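Long-range contact in multisubunit Na+/H+ antiporter, A subunit (Anoxybacillus flavithermus, PDB 6Z16), which probably helps exchange sodium ions for protons across the bacterial cell membrane as a subunit of a multisubunit antiporter: residues 302-307 and 339-344. Sequence-based numbering, arbitrary orientation.
Sequences VALVGL and TSLLGI
Val-302 turns its CG1 anti to the backbone N (chi1 171°), and Thr-339 does the same with OG1 (chi1 -177°). The two branches thereby meet, with CG1 of Val-302 3.3 Å from OG1 of Thr-339, and the same methyl also lies against Thr-339 O. The Thr-339 torsion leaves CG2 to come over the backbone of the other helix, 3.7 Å from Gly-306 CA. Glycine occupies the matching place on the second helix, where Gly-343 CA lies 4.1 Å from Ala-303 N, so both glycines sit at the interface. Between these two points, the nearest CA atoms of the two segments are those of Ala-303 and Ser-340, 4.0 Å apart. Ser-340 packs through its CB, against Ala-303 O (3.7 Å) and CG of Leu-307, while its hydroxyl is hydrogen-bonded to the carbonyl O of Leu-337, within its own helix. Past Ala-303 CB the packing closes with Ile-344 CD1 at 4.3 Å. No hydrogen bond joins the segments; the contact is van der Waals packing, burying 312 Å² over both sides. An axial separation of 7.1 Å and 157° between helix directions describe close, nearly antiparallel packing of transmembrane helices 296-316 and 323-347 through the small residues Ala-303, Gly-306, Ser-340 and Gly-343, within the antiporter-like transmembrane domain shared with complex I.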
loop_
_atom_site.group_PDB
_atom_site.type_symbol
_atom_site.label_atom_id
_atom_site.label_comp_id
_atom_site.label_asym_id
_atom_site.label_seq_id
_atom_site.Cartn_x
_atom_site.Cartn_y
_atom_site.Cartn_z
ATOM N N VAL A 302 46.663 -31.003 94.881
ATOM C CA VAL A 302 45.561 -30.805 95.821
ATOM C C VAL A 302 46.088 -30.556 97.230
ATOM O O VAL A 302 45.724 -29.559 97.874
ATOM C CB VAL A 302 44.610 -32.014 95.775
ATOM C CG1 VAL A 302 43.619 -31.936 96.853
ATOM C CG2 VAL A 302 43.849 -32.024 94.504
ATOM N N ALA A 303 46.998 -31.426 97.701
ATOM C CA ALA A 303 47.522 -31.322 99.060
ATOM C C ALA A 303 48.299 -30.027 99.276
ATOM O O ALA A 303 48.095 -29.329 100.282
ATOM C CB ALA A 303 48.405 -32.529 99.363
ATOM N N LEU A 304 49.165 -29.666 98.322
ATOM C CA LEU A 304 50.003 -28.494 98.523
ATOM C C LEU A 304 49.200 -27.206 98.443
ATOM O O LEU A 304 49.424 -26.299 99.253
ATOM C CB LEU A 304 51.158 -28.489 97.527
ATOM C CG LEU A 304 52.221 -29.573 97.749
ATOM C CD1 LEU A 304 53.263 -29.518 96.653
ATOM C CD2 LEU A 304 52.865 -29.489 99.121
ATOM N N VAL A 305 48.222 -27.115 97.530
ATOM C CA VAL A 305 47.474 -25.860 97.473
ATOM C C VAL A 305 46.516 -25.757 98.654
ATOM O O VAL A 305 46.226 -24.647 99.125
ATOM C CB VAL A 305 46.754 -25.685 96.118
ATOM C CG1 VAL A 305 45.531 -26.537 96.016
ATOM C CG2 VAL A 305 46.396 -24.236 95.882
ATOM N N GLY A 306 46.091 -26.897 99.218
ATOM C CA GLY A 306 45.293 -26.851 100.428
ATOM C C GLY A 306 46.074 -26.345 101.622
ATOM O O GLY A 306 45.584 -25.499 102.376
ATOM N N LEU A 307 47.309 -26.834 101.790
ATOM C CA LEU A 307 48.163 -26.348 102.873
ATOM C C LEU A 307 48.498 -24.869 102.711
ATOM O O LEU A 307 48.507 -24.115 103.700
ATOM C CB LEU A 307 49.443 -27.175 102.940
ATOM C CG LEU A 307 49.263 -28.611 103.416
ATOM C CD1 LEU A 307 50.566 -29.374 103.301
ATOM C CD2 LEU A 307 48.764 -28.609 104.847
ATOM N N THR A 339 40.609 -29.824 101.823
ATOM C CA THR A 339 41.153 -30.299 100.554
ATOM C C THR A 339 42.577 -30.843 100.688
ATOM O O THR A 339 42.935 -31.768 99.955
ATOM C CB THR A 339 41.060 -29.211 99.477
ATOM O OG1 THR A 339 41.526 -29.733 98.229
ATOM C CG2 THR A 339 41.854 -28.007 99.823
ATOM N N SER A 340 43.380 -30.355 101.643
ATOM C CA SER A 340 44.682 -30.979 101.884
ATOM C C SER A 340 44.529 -32.402 102.415
ATOM O O SER A 340 45.277 -33.314 102.015
ATOM C CB SER A 340 45.495 -30.130 102.854
ATOM O OG SER A 340 44.892 -30.121 104.130
ATOM N N LEU A 341 43.541 -32.619 103.291
ATOM C CA LEU A 341 43.242 -33.983 103.719
ATOM C C LEU A 341 42.730 -34.845 102.572
ATOM O O LEU A 341 43.021 -36.045 102.526
ATOM C CB LEU A 341 42.236 -33.968 104.861
ATOM C CG LEU A 341 42.806 -33.491 106.187
ATOM C CD1 LEU A 341 41.697 -33.301 107.191
ATOM C CD2 LEU A 341 43.809 -34.507 106.686
ATOM N N LEU A 342 41.993 -34.249 101.628
ATOM C CA LEU A 342 41.591 -34.986 100.429
ATOM C C LEU A 342 42.787 -35.374 99.561
ATOM O O LEU A 342 42.778 -36.440 98.936
ATOM C CB LEU A 342 40.592 -34.164 99.615
ATOM C CG LEU A 342 39.176 -34.021 100.159
ATOM C CD1 LEU A 342 38.388 -33.042 99.319
ATOM C CD2 LEU A 342 38.505 -35.380 100.168
ATOM N N GLY A 343 43.824 -34.535 99.525
ATOM C CA GLY A 343 45.033 -34.897 98.796
ATOM C C GLY A 343 45.780 -36.065 99.420
ATOM O O GLY A 343 46.258 -36.961 98.713
ATOM N N ILE A 344 45.883 -36.078 100.753
ATOM C CA ILE A 344 46.515 -37.221 101.423
ATOM C C ILE A 344 45.670 -38.488 101.244
ATOM O O ILE A 344 46.191 -39.602 101.046
ATOM C CB ILE A 344 46.752 -36.893 102.906
ATOM C CG1 ILE A 344 47.506 -35.572 103.042
ATOM C CG2 ILE A 344 47.538 -38.002 103.582
ATOM C CD1 ILE A 344 48.859 -35.556 102.388
#